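Local atomic coordinates of family 88 glycosyl hydrolase (Bacteroides thetaiotaomicron, PDB entry 5NOA), a protein that belongs to a glycoside hydrolase family but probably acts as a polysaccharide lyase, removing rhamnose caps from complex arabinogalactan proteins. Residues 36-41 / 75-80; 43-48 / 63-68; 69-74 / 367-372; 164-169 / 237-242; 301-304 / 309-312. One frame throughout, in Å; residues are numbered along the deposited sequence. Where two conformers were deposited one is given.

Interaction 1: residues 36-41 / 75-80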
# COMPACT_ATOMS: atom_id res chain seq x y z
N ILE A 36 8.96 1.30 18.80
CA ILE A 36 7.87 0.45 18.33
C ILE A 36 8.21 -0.18 16.97
O ILE A 36 7.99 -1.37 16.76
CB ILE A 36 6.56 1.27 18.25
CG1 ILE A 36 6.02 1.52 19.65
CG2 ILE A 36 5.53 0.58 17.38
CD1 ILE A 36 4.91 2.56 19.76
N ILE A 37 8.75 0.61 16.06
CA ILE A 37 9.15 0.09 14.76
C ILE A 37 10.12 -1.10 14.90
O ILE A 37 9.92 -2.13 14.28
CB ILE A 37 9.78 1.20 13.89
CG1 ILE A 37 8.69 2.17 13.43
CG2 ILE A 37 10.51 0.66 12.67
CD1 ILE A 37 9.19 3.51 12.94
N HIS A 38 11.14 -0.95 15.75
CA HIS A 38 12.07 -2.04 15.93
C HIS A 38 11.43 -3.26 16.61
O HIS A 38 11.71 -4.41 16.27
CB HIS A 38 13.30 -1.57 16.70
CG HIS A 38 14.12 -0.61 15.92
ND1 HIS A 38 14.50 -0.88 14.61
CD2 HIS A 38 14.66 0.58 16.24
CE1 HIS A 38 15.23 0.14 14.17
NE2 HIS A 38 15.36 1.02 15.14
N LYS A 39 10.52 -3.02 17.55
CA LYS A 39 9.82 -4.13 18.22
C LYS A 39 8.97 -4.92 17.20
O LYS A 39 8.98 -6.14 17.18
CB LYS A 39 8.96 -3.59 19.35
CG LYS A 39 8.31 -4.64 20.22
CD LYS A 39 7.49 -3.99 21.34
CE LYS A 39 6.40 -3.02 20.84
NZ LYS A 39 5.11 -3.01 21.60
N VAL A 40 8.24 -4.21 16.37
CA VAL A 40 7.36 -4.79 15.38
C VAL A 40 8.14 -5.52 14.30
O VAL A 40 7.82 -6.65 13.93
CB VAL A 40 6.46 -3.68 14.79
CG1 VAL A 40 5.72 -4.13 13.55
CG2 VAL A 40 5.47 -3.21 15.86
N ASN A 41 9.12 -4.84 13.72
CA ASN A 41 9.86 -5.42 12.63
C ASN A 41 10.72 -6.57 13.11
O ASN A 41 10.86 -7.60 12.45
CB ASN A 41 10.64 -4.37 11.87
CG ASN A 41 10.81 -4.69 10.41
OD1 ASN A 41 10.03 -5.46 9.87
ND2 ASN A 41 11.79 -4.09 9.75
N PRO A 75 21.05 -2.39 9.71
CA PRO A 75 21.57 -3.24 8.63
C PRO A 75 20.80 -4.53 8.43
O PRO A 75 20.67 -4.99 7.31
CB PRO A 75 23.03 -3.54 9.05
CG PRO A 75 23.37 -2.51 10.00
CD PRO A 75 22.13 -1.97 10.62
N GLU A 76 20.32 -5.12 9.51
CA GLU A 76 19.56 -6.34 9.45
C GLU A 76 18.33 -6.20 8.55
O GLU A 76 17.91 -7.19 7.92
CB GLU A 76 19.13 -6.78 10.85
CG GLU A 76 20.28 -7.25 11.72
CD GLU A 76 20.98 -6.18 12.55
OE1 GLU A 76 20.90 -4.94 12.27
OE2 GLU A 76 21.66 -6.62 13.52
N TYR A 77 17.72 -5.03 8.49
CA TYR A 77 16.55 -4.86 7.65
C TYR A 77 16.88 -4.94 6.19
O TYR A 77 16.21 -5.61 5.42
CB TYR A 77 15.79 -3.56 7.99
CG TYR A 77 15.29 -3.48 9.43
CD1 TYR A 77 15.19 -4.58 10.25
CD2 TYR A 77 14.86 -2.27 9.94
CE1 TYR A 77 14.73 -4.48 11.55
CE2 TYR A 77 14.39 -2.14 11.24
CZ TYR A 77 14.33 -3.25 12.05
OH TYR A 77 13.89 -3.13 13.35
N LEU A 78 17.97 -4.29 5.82
CA LEU A 78 18.43 -4.38 4.42
C LEU A 78 18.75 -5.81 4.04
O LEU A 78 18.36 -6.30 2.99
CB LEU A 78 19.64 -3.48 4.21
CG LEU A 78 20.26 -3.51 2.81
CD1 LEU A 78 19.23 -3.10 1.77
CD2 LEU A 78 21.47 -2.60 2.76
N GLU A 79 19.45 -6.50 4.93
CA GLU A 79 19.80 -7.88 4.68
C GLU A 79 18.59 -8.78 4.49
O GLU A 79 18.60 -9.69 3.66
CB GLU A 79 20.75 -8.41 5.75
CG GLU A 79 22.13 -7.73 5.68
CD GLU A 79 22.72 -7.61 4.26
OE1 GLU A 79 22.96 -8.68 3.64
OE2 GLU A 79 22.97 -6.45 3.77
N TYR A 80 17.52 -8.53 5.24
CA TYR A 80 16.33 -9.34 5.15
C TYR A 80 15.65 -9.19 3.80
O TYR A 80 15.26 -10.18 3.19
CB TYR A 80 15.38 -8.95 6.29
CG TYR A 80 14.26 -9.93 6.52
CD1 TYR A 80 14.46 -11.08 7.25
CD2 TYR A 80 12.97 -9.68 6.05
CE1 TYR A 80 13.45 -11.98 7.47
CE2 TYR A 80 11.95 -10.56 6.29
CZ TYR A 80 12.20 -11.70 7.01
OH TYR A 80 11.15 -12.57 7.25
O HOH W 1 14.50 -4.98 15.13
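Tyr77 reaches from helix 75-87 to helix 29-47, where its ring and hydroxyl meet Asn41 and His38. The two segment axes stay 12.3 Å apart, too far for close backbone packing, so the long tyrosine side chain bridges most of the gap. With CG anti to its own carbonyl carbon (chi1 -60°), the phenol projects across and ends in a nearly straight hydrogen bond, Tyr77 OH to His38 ND1 at 2.6 Å and 175°; either group could be the donor. The bond lies near the imidazole plane, and the two rings meet rim to rim, neither over the face of the other. A water gives the hydroxyl a second partner: it lies 2.6 Å from Tyr77 OH and donates to His38 O at 3.1 Å, so the tyrosine hydroxyl is tied to both the ring and the backbone carbonyl of His38.

Asn41 works on the ring itself. Its ND2 sits over the centre of one face, 3.2 Å above the plane and 3.5 Å from Tyr77 CE1, while the amide is steeply inclined to the phenol. That amide is fixed from elsewhere, ND2 by Asn65 and OD1 by the hydroxyl of Tyr61. Thr72 of helix 56-72 touches both His38 and Tyr77. Two helices running in similar directions, with a third packed beside them, are consistent with neighbours in the outer layer of the (alpha/alpha)6 barrel of six-hairpin glycosidases.

Interaction 2: residues 43-48 / 63-68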
# COMPACT_ATOMS: atom_id res chain seq x y z
N TYR A 43 9.96 -8.52 15.71
CA TYR A 43 9.03 -9.63 15.96
C TYR A 43 8.79 -10.38 14.64
O TYR A 43 8.82 -11.62 14.58
CB TYR A 43 7.74 -9.11 16.58
CG TYR A 43 6.70 -10.16 16.77
CD1 TYR A 43 6.66 -10.95 17.90
CD2 TYR A 43 5.76 -10.40 15.79
CE1 TYR A 43 5.67 -11.91 18.06
CE2 TYR A 43 4.79 -11.37 15.92
CZ TYR A 43 4.76 -12.13 17.06
OH TYR A 43 3.79 -13.08 17.18
N TRP A 44 8.49 -9.61 13.60
CA TRP A 44 8.17 -10.24 12.33
C TRP A 44 9.36 -11.06 11.81
O TRP A 44 9.23 -12.23 11.43
CB TRP A 44 7.73 -9.23 11.29
CG TRP A 44 7.37 -9.89 10.06
CD1 TRP A 44 8.19 -10.08 8.97
CD2 TRP A 44 6.18 -10.57 9.78
NE1 TRP A 44 7.57 -10.81 8.03
CE2 TRP A 44 6.31 -11.11 8.46
CE3 TRP A 44 4.99 -10.76 10.47
CZ2 TRP A 44 5.32 -11.89 7.88
CZ3 TRP A 44 3.96 -11.51 9.82
CH2 TRP A 44 4.16 -12.05 8.55
N GLN A 45 10.53 -10.45 11.80
CA GLN A 45 11.70 -11.13 11.22
C GLN A 45 12.15 -12.34 12.04
O GLN A 45 12.53 -13.37 11.48
CB GLN A 45 12.83 -10.14 10.97
CG GLN A 45 12.46 -9.15 9.89
CD GLN A 45 13.51 -8.10 9.58
OE1 GLN A 45 14.60 -8.07 10.17
NE2 GLN A 45 13.18 -7.20 8.65
N THR A 46 12.01 -12.22 13.37
CA THR A 46 12.32 -13.34 14.26
C THR A 46 11.43 -14.53 13.98
O THR A 46 11.87 -15.68 14.03
CB THR A 46 12.19 -12.91 15.74
OG1 THR A 46 13.23 -11.98 16.01
CG2 THR A 46 12.27 -14.07 16.70
N ASN A 47 10.16 -14.26 13.73
CA ASN A 47 9.19 -15.32 13.53
C ASN A 47 9.13 -15.83 12.08
O ASN A 47 8.48 -16.82 11.81
CB ASN A 47 7.85 -14.81 14.05
CG ASN A 47 7.78 -14.86 15.56
OD1 ASN A 47 7.67 -15.93 16.11
ND2 ASN A 47 7.90 -13.71 16.24
N HIS A 48 9.83 -15.16 11.17
CA HIS A 48 9.91 -15.54 9.75
C HIS A 48 11.36 -15.57 9.25
O HIS A 48 11.74 -14.79 8.40
CB HIS A 48 9.04 -14.61 8.92
CG HIS A 48 7.62 -14.66 9.34
ND1 HIS A 48 7.11 -13.90 10.37
CD2 HIS A 48 6.62 -15.47 8.93
CE1 HIS A 48 5.84 -14.21 10.55
NE2 HIS A 48 5.51 -15.15 9.69
N THR A 63 7.78 -3.77 1.27
CA THR A 63 7.69 -2.33 1.10
C THR A 63 7.78 -1.62 2.46
O THR A 63 8.38 -0.54 2.56
CB THR A 63 6.50 -1.85 0.27
OG1 THR A 63 5.26 -2.02 0.98
CG2 THR A 63 6.43 -2.49 -1.05
N GLY A 64 7.20 -2.21 3.49
CA GLY A 64 7.30 -1.68 4.82
C GLY A 64 8.68 -1.84 5.44
O GLY A 64 9.17 -0.95 6.15
N ASN A 65 9.29 -3.01 5.24
CA ASN A 65 10.65 -3.22 5.73
C ASN A 65 11.63 -2.21 5.11
O ASN A 65 12.48 -1.67 5.82
CB ASN A 65 11.09 -4.65 5.43
CG ASN A 65 12.47 -4.95 6.00
OD1 ASN A 65 12.70 -4.74 7.19
ND2 ASN A 65 13.38 -5.41 5.15
N MET A 66 11.49 -1.99 3.81
CA MET A 66 12.33 -1.02 3.16
C MET A 66 12.12 0.36 3.73
O MET A 66 13.10 1.09 3.97
CB MET A 66 12.17 -1.03 1.65
CG MET A 66 12.74 -2.28 0.99
SD MET A 66 14.46 -2.73 1.39
CE MET A 66 15.37 -1.31 0.79
N GLU A 67 10.87 0.74 4.01
CA GLU A 67 10.61 2.01 4.67
C GLU A 67 11.34 2.11 6.01
O GLU A 67 11.94 3.15 6.33
CB GLU A 67 9.11 2.21 4.86
CG GLU A 67 8.69 3.62 5.17
CD GLU A 67 8.63 4.52 3.96
OE1 GLU A 67 8.54 5.73 4.18
OE2 GLU A 67 8.64 4.04 2.81
N ALA A 68 11.24 1.05 6.80
CA ALA A 68 11.92 1.03 8.10
C ALA A 68 13.45 1.14 7.95
O ALA A 68 14.09 1.80 8.75
CB ALA A 68 11.54 -0.24 8.86
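Gln45 and Asn65 meet through their amides, joining helix 29-47 to helix 56-72, two successive helices of what is consistent with the (alpha/alpha)6 barrel of this clan. The contact is narrow, burying 62 Å² in all, and the alpha carbons of the pair are 9.7 Å apart.

Along 63-68, Thr63 comes first and faces other parts of the protein, its hydroxyl bonded to Tyr163 and to Ala60 O. Two residues on, Asn65 has CG anti to the backbone N (chi1 -176°), which holds its amide out toward 43-48. Gln45 answers with a chain extended beyond CG, which carries NE2 to 2.9 Å from Asn65 OD1. The side chains cross at about a right angle and the amide planes are turned 73° against each other. Both amides have firm partners nearby: Gln45 NE2 bonds to Tyr61 OH, while Asn65 OD1 accepts from Asn41, and Asn65 ND2 reaches Tyr77 O and Ser81 OG. The buried asparagine thus links helix 56-72 to both helices 29-47 and 75-87. Past it, Met66 packs on helix 120-130, Glu67 forms a salt bridge with Arg373, and Ala68 lies against Tyr77.

Within 43-48, two side chains fold back on backbone carbonyls of the preceding turn. Asn47 ND2 donates to Tyr43 O at 2.8 Å, from the opposite face of the carbonyl plane to Asn47 N, which also bonds there, and lies over the Tyr43 ring. His48 ND1 donates to Trp44 O at 2.9 Å, the carbonyl oxygen lying almost in the imidazole plane.

Interaction 3: residues 69-74 / 367-372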
# COMPACT_ATOMS: atom_id res chain seq x y z
N TYR A 69 14.01 0.52 6.91
CA TYR A 69 15.43 0.64 6.64
C TYR A 69 15.78 2.07 6.27
O TYR A 69 16.77 2.63 6.75
CB TYR A 69 15.89 -0.34 5.55
CG TYR A 69 17.35 -0.18 5.28
CD1 TYR A 69 18.27 -0.51 6.26
CD2 TYR A 69 17.81 0.41 4.11
CE1 TYR A 69 19.61 -0.33 6.05
CE2 TYR A 69 19.19 0.61 3.90
CZ TYR A 69 20.06 0.23 4.88
OH TYR A 69 21.41 0.43 4.68
N PHE A 70 14.99 2.68 5.39
CA PHE A 70 15.26 4.08 5.01
C PHE A 70 15.21 5.00 6.23
O PHE A 70 15.98 5.97 6.32
CB PHE A 70 14.24 4.58 3.99
CG PHE A 70 14.26 3.86 2.69
CD1 PHE A 70 15.36 3.17 2.24
CD2 PHE A 70 13.11 3.87 1.91
CE1 PHE A 70 15.33 2.51 1.02
CE2 PHE A 70 13.09 3.23 0.69
CZ PHE A 70 14.20 2.55 0.25
N LEU A 71 14.30 4.75 7.16
CA LEU A 71 14.18 5.58 8.36
C LEU A 71 15.31 5.36 9.35
O LEU A 71 15.84 6.33 9.88
CB LEU A 71 12.84 5.31 9.06
CG LEU A 71 12.53 6.22 10.23
CD1 LEU A 71 11.97 7.53 9.71
CD2 LEU A 71 11.51 5.57 11.16
N THR A 72 15.64 4.10 9.60
CA THR A 72 16.49 3.74 10.74
C THR A 72 17.89 3.29 10.37
O THR A 72 18.75 3.22 11.24
CB THR A 72 15.88 2.60 11.58
OG1 THR A 72 15.90 1.36 10.85
CG2 THR A 72 14.48 2.91 12.01
N ASN A 73 18.12 2.91 9.12
CA ASN A 73 19.42 2.38 8.69
C ASN A 73 19.87 1.11 9.39
O ASN A 73 21.04 0.76 9.34
CB ASN A 73 20.49 3.49 8.72
CG ASN A 73 20.19 4.57 7.72
OD1 ASN A 73 19.83 5.69 8.07
ND2 ASN A 73 20.30 4.23 6.44
N LYS A 74 18.94 0.34 9.96
CA LYS A 74 19.35 -0.87 10.67
C LYS A 74 19.79 -1.94 9.64
O LYS A 74 19.00 -2.37 8.81
CB LYS A 74 18.21 -1.39 11.54
CG LYS A 74 18.61 -2.58 12.38
CD LYS A 74 17.64 -2.86 13.51
CE LYS A 74 18.24 -3.87 14.45
NZ LYS A 74 17.38 -3.99 15.65
N ALA A 367 2.93 3.46 8.34
CA ALA A 367 2.29 4.45 9.22
C ALA A 367 3.25 4.93 10.29
O ALA A 367 3.35 6.13 10.55
CB ALA A 367 1.07 3.86 9.82
N ALA A 368 3.94 3.99 10.93
CA ALA A 368 4.86 4.35 12.02
C ALA A 368 6.03 5.18 11.53
O ALA A 368 6.43 6.16 12.18
CB ALA A 368 5.33 3.11 12.73
N CYS A 369 6.60 4.80 10.39
CA CYS A 369 7.74 5.53 9.88
C CYS A 369 7.34 6.97 9.57
O CYS A 369 8.11 7.92 9.84
CB CYS A 369 8.33 4.86 8.66
SG CYS A 369 9.21 3.31 9.00
N GLU A 370 6.20 7.14 8.93
CA GLU A 370 5.76 8.49 8.58
C GLU A 370 5.44 9.31 9.83
O GLU A 370 5.66 10.52 9.83
CB GLU A 370 4.59 8.45 7.60
CG GLU A 370 4.41 9.76 6.87
CD GLU A 370 5.59 10.17 6.01
OE1 GLU A 370 6.37 9.31 5.50
OE2 GLU A 370 5.78 11.38 5.83
N ARG A 371 4.97 8.65 10.88
CA ARG A 371 4.77 9.36 12.14
C ARG A 371 6.06 9.87 12.72
O ARG A 371 6.10 10.99 13.23
CB ARG A 371 4.08 8.46 13.15
CG ARG A 371 3.82 9.21 14.44
CD ARG A 371 2.79 8.60 15.29
NE ARG A 371 2.44 9.45 16.42
CZ ARG A 371 1.60 10.48 16.37
NH1 ARG A 371 0.98 10.85 15.29
NH2 ARG A 371 1.38 11.16 17.49
N VAL A 372 7.12 9.07 12.68
CA VAL A 372 8.43 9.55 13.15
C VAL A 372 8.83 10.82 12.41
O VAL A 372 9.29 11.79 13.03
CB VAL A 372 9.50 8.46 13.01
CG1 VAL A 372 10.90 9.03 13.27
CG2 VAL A 372 9.22 7.32 13.94
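Thr72 OG1, one residue beyond the Leu71 that packs on Cys369 and Val372, has two partners, one of them weak. It donates to Ala68 O one turn back in the helix, and it accepts a weak hydrogen bond from Lys74 N at 3.3 Å. The threonine thus lightly links helix 56-72 to Lys74, the N-cap residue of helix 75-87. Between them Asn73 leaves the helix with a positive phi of 61°, although its own N still donates to Tyr69 O at 2.7 Å, so the last turn closes before the chain bends away.

The contact with 367-372 is made by van der Waals contact, without a hydrogen bond, and is carried by Leu71. Its CG stands anti to the backbone N (chi1 -174°), which drives the branched end toward the other helix and against Cys369 and Val372. CD2 does most of the touching, at 3.9 Å from Cys369 SG and 4.0 Å from Val372 CB. The second methyl, CD1, lies alongside the Cys369 carbonyl and meets Val372 CG1 at 4.0 Å. The alpha carbons of Leu71 and Cys369 are 6.6 Å apart, with the small cysteine side chain at the closest point.

Helices 56-72 and 358-377, almost 300 residues apart in the chain, come together here, consistent with closure of the inner ring of an (alpha/alpha)6 barrel. Ile37 of helix 29-47 covers both Leu71 and Ala368 from outside, helix 310-328 lies against Ala368 and Arg371, and helix 289-304 packs on Ala367 and Glu370.

Interaction 4: residues 164-169 / 237-242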
# COMPACT_ATOMS: atom_id res chain seq x y z
N MET A 164 0.13 -1.79 -5.81
CA MET A 164 1.09 -2.80 -6.24
C MET A 164 1.96 -2.27 -7.36
O MET A 164 3.16 -2.56 -7.38
CB MET A 164 0.40 -4.08 -6.74
CG MET A 164 -0.52 -4.78 -5.78
SD MET A 164 0.13 -5.01 -4.15
CE MET A 164 -1.35 -5.37 -3.19
N VAL A 165 1.38 -1.50 -8.29
CA VAL A 165 2.07 -1.20 -9.53
C VAL A 165 2.35 0.28 -9.75
O VAL A 165 3.36 0.60 -10.39
CB VAL A 165 1.41 -1.82 -10.78
CG1 VAL A 165 2.40 -1.90 -11.92
CG2 VAL A 165 0.88 -3.21 -10.49
N MET A 166 1.54 1.21 -9.26
CA MET A 166 1.86 2.61 -9.55
C MET A 166 3.27 2.97 -9.14
O MET A 166 3.95 3.61 -9.92
CB MET A 166 0.87 3.57 -8.94
CG MET A 166 -0.53 3.49 -9.50
SD MET A 166 -1.61 4.84 -9.02
CE MET A 166 -1.50 4.78 -7.25
N PRO A 167 3.73 2.59 -7.94
CA PRO A 167 5.10 2.96 -7.55
C PRO A 167 6.18 2.24 -8.33
O PRO A 167 7.32 2.73 -8.39
CB PRO A 167 5.16 2.64 -6.05
CG PRO A 167 3.70 2.53 -5.64
CD PRO A 167 3.03 1.92 -6.83
N VAL A 168 5.87 1.12 -8.97
CA VAL A 168 6.80 0.50 -9.91
C VAL A 168 7.09 1.44 -11.05
O VAL A 168 8.23 1.59 -11.49
CB VAL A 168 6.25 -0.84 -10.45
CG1 VAL A 168 7.18 -1.42 -11.54
CG2 VAL A 168 6.12 -1.87 -9.34
N MET A 169 6.04 2.10 -11.53
CA MET A 169 6.18 3.00 -12.68
C MET A 169 7.07 4.18 -12.36
O MET A 169 7.96 4.54 -13.13
CB MET A 169 4.82 3.47 -13.17
CG MET A 169 3.80 2.35 -13.43
SD MET A 169 4.30 1.10 -14.62
CE MET A 169 3.76 1.88 -16.14
N ALA A 237 0.27 8.36 -2.51
CA ALA A 237 1.35 9.01 -1.77
C ALA A 237 2.70 8.59 -2.33
O ALA A 237 3.55 9.44 -2.56
CB ALA A 237 1.23 8.69 -0.29
N LYS A 238 2.89 7.31 -2.58
CA LYS A 238 4.18 6.87 -3.13
C LYS A 238 4.45 7.40 -4.53
O LYS A 238 5.59 7.75 -4.86
CB LYS A 238 4.24 5.36 -3.08
CG LYS A 238 4.44 4.85 -1.67
CD LYS A 238 4.27 3.37 -1.59
CE LYS A 238 5.49 2.61 -1.95
NZ LYS A 238 6.63 2.79 -1.01
N VAL A 239 3.40 7.54 -5.35
CA VAL A 239 3.56 8.17 -6.67
C VAL A 239 4.03 9.60 -6.49
O VAL A 239 5.02 10.03 -7.15
CB VAL A 239 2.26 8.13 -7.48
CG1 VAL A 239 2.28 9.09 -8.65
CG2 VAL A 239 1.98 6.73 -7.97
N LEU A 240 3.34 10.37 -5.63
CA LEU A 240 3.68 11.78 -5.48
C LEU A 240 5.05 11.97 -4.86
O LEU A 240 5.68 13.00 -5.11
CB LEU A 240 2.61 12.49 -4.69
CG LEU A 240 1.31 12.61 -5.45
CD1 LEU A 240 0.19 13.18 -4.57
CD2 LEU A 240 1.44 13.43 -6.72
N LYS A 241 5.51 11.01 -4.07
CA LYS A 241 6.87 11.06 -3.51
C LYS A 241 7.95 11.09 -4.58
O LYS A 241 8.92 11.83 -4.48
CB LYS A 241 7.08 9.86 -2.56
CG LYS A 241 8.41 9.83 -1.85
CD LYS A 241 8.44 8.62 -0.92
CE LYS A 241 9.68 8.53 -0.08
NZ LYS A 241 9.65 7.24 0.66
N ASP A 242 7.76 10.28 -5.62
CA ASP A 242 8.82 10.07 -6.60
C ASP A 242 8.59 10.67 -7.97
O ASP A 242 9.53 10.77 -8.74
CB ASP A 242 9.11 8.57 -6.67
CG ASP A 242 9.89 8.09 -5.42
OD1 ASP A 242 10.68 8.87 -4.79
OD2 ASP A 242 9.69 6.93 -5.03
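Met166 and Pro167 of helix 160-176 press on Val239 and Lys238 of helix 226-242 by van der Waals contact, with no hydrogen bond between the segments. The tightest touch is Met166 CB to Val239 CG2 at 3.5 Å, closer than carbon pairs usually come. The methionine then bends at chi3 (-55°), which turns its CE methyl back to 4.1 Å from the same Val239 CG2. The valine methyl thus touches the methionine at both CB and CE.

A second apolar touch involves the aliphatic part of a lysine. Pro167 CG lies 3.9 Å from Lys238 CB, and Pro167 CB 4.1 Å from Lys238 CE; the bend at chi3 brings CE back to the ring, and the further bend at chi4 directs NZ.

Pro167 has no N-H to give, the helix kinks there, and Val168 N manages just a weak bond to Val165 O. The alpha carbons of Pro167 and Val239 are 5.5 Å apart.

The segments run nearly parallel (4°) with axes 8.6 Å apart, consistent with neighbouring inner helices of an (alpha/alpha)6 barrel. Helix 120-130 flanks Pro167 and Lys238 through Gln122, and helix 289-304 covers Ala237 and Leu240 through Trp301.

Interaction 5: residues 301-304 / 309-312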
# COMPACT_ATOMS: atom_id res chain seq x y z
N TRP A 301 1.55 11.28 5.33
CA TRP A 301 2.48 11.59 4.26
C TRP A 301 2.01 12.82 3.53
O TRP A 301 2.78 13.75 3.22
CB TRP A 301 2.67 10.40 3.29
CG TRP A 301 3.72 10.69 2.30
CD1 TRP A 301 5.06 10.40 2.44
CD2 TRP A 301 3.60 11.39 1.05
NE1 TRP A 301 5.76 10.88 1.37
CE2 TRP A 301 4.91 11.53 0.52
CE3 TRP A 301 2.53 11.95 0.34
CZ2 TRP A 301 5.17 12.21 -0.66
CZ3 TRP A 301 2.81 12.65 -0.86
CH2 TRP A 301 4.12 12.74 -1.33
N GLY A 302 0.73 12.88 3.21
CA GLY A 302 0.20 14.04 2.48
C GLY A 302 0.30 15.35 3.23
O GLY A 302 0.55 16.41 2.62
N VAL A 303 0.11 15.28 4.55
CA VAL A 303 0.33 16.47 5.42
C VAL A 303 1.83 16.83 5.42
O VAL A 303 2.17 18.01 5.22
CB VAL A 303 -0.17 16.18 6.84
CG1 VAL A 303 0.33 17.21 7.86
CG2 VAL A 303 -1.69 16.14 6.85
N ASN A 304 2.70 15.85 5.57
CA ASN A 304 4.13 16.10 5.67
C ASN A 304 4.73 16.56 4.35
O ASN A 304 5.82 17.12 4.35
CB ASN A 304 4.88 14.84 6.06
CG ASN A 304 4.74 14.46 7.50
OD1 ASN A 304 4.32 15.23 8.34
ND2 ASN A 304 5.19 13.23 7.82
N ASP A 309 -4.17 19.51 3.94
CA ASP A 309 -4.31 20.57 4.92
C ASP A 309 -3.94 20.08 6.33
O ASP A 309 -4.62 19.24 6.90
CB ASP A 309 -5.77 21.04 4.86
CG ASP A 309 -6.12 22.22 5.78
OD1 ASP A 309 -5.64 22.27 6.91
OD2 ASP A 309 -6.96 23.04 5.35
N SER A 310 -2.86 20.59 6.91
CA SER A 310 -2.39 20.12 8.23
C SER A 310 -3.42 20.16 9.32
O SER A 310 -3.61 19.20 10.06
CB SER A 310 -1.19 20.95 8.68
OG SER A 310 -0.15 20.79 7.75
N ALA A 311 -4.06 21.32 9.46
CA ALA A 311 -5.04 21.54 10.54
C ALA A 311 -6.24 20.60 10.41
O ALA A 311 -6.80 20.17 11.41
CB ALA A 311 -5.49 22.99 10.57
N HIS A 312 -6.67 20.32 9.18
CA HIS A 312 -7.83 19.49 8.93
C HIS A 312 -7.49 18.02 9.22
O HIS A 312 -8.28 17.31 9.85
CB HIS A 312 -8.31 19.63 7.48
CG HIS A 312 -9.54 18.84 7.14
ND1 HIS A 312 -10.83 19.34 7.28
CD2 HIS A 312 -9.67 17.60 6.63
CE1 HIS A 312 -11.69 18.41 6.89
NE2 HIS A 312 -11.01 17.35 6.48
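Val303 meets Ser310 through a branch set by its first torsion: chi1 of 166° puts CG1 opposite the backbone N, which lays that methyl against the start of the next helix. Ser310 has OG anti to its carbonyl carbon, an arrangement that brings the hydroxyl round beside its own backbone N and over the same methyl. CG1 of Val303 is 3.6 Å from Ser310 OG and 4.0 Å from Ser310 CA, a van der Waals contact between an oxygen and a methyl. The other branch, Val303 CG2, faces the carbonyl of Asp309, 4.3 Å from its O. Val303 CA and Ser310 CA stand 5.3 Å apart, with a four-residue connection between the two segments.

That connection turns the chain from helix 289-304 into helix 310-328, consistent with an inner-to-outer helix turn of the (alpha/alpha)6 barrel, here at the protein surface. A backbone bond between Gly302 and Leu308 draws the turn together, and Trp301 O accepts from the side chain of Asn305.

Asp309 is the N-cap of the second helix. Its carboxylate bends back over the first turn, and OD1 accepts from His312 N at 3.2 Å with an N-H...O angle of 154°. The donor comes from above the carboxylate plane, 57° out of it. This bond serves a first-turn amide whose backbone bond, to Asp309 O, is weak. The negative charge at this end would suit the helix dipole. Beyond the N-cap, the valine side chain also touches Tyr313 and Gln314 of helix 310-328.

Overall arrangement
Interactions 1, 2 and 3 cluster on one side of the chain, with centres 5 to 12 Å apart; interactions 1 and 2 share helix 29-47, and interactions 2 and 3 share helix 56-72. Interaction 1 is buried and interaction 2 partly buried; they are joined through the Asn41-Asn65 bond, and their chemistry is polar, hydroxyl, imidazole and amide. Interactions 3 and 4 are buried and apolar, each pairing two helices of the probable inner ring. Interaction 5 is a surface contact at a short connection, with a capping bond beside a methyl contact. It still touches the interior: Trp301 packs on 237-242, and Asn304 bonds to Glu370 of interaction 3.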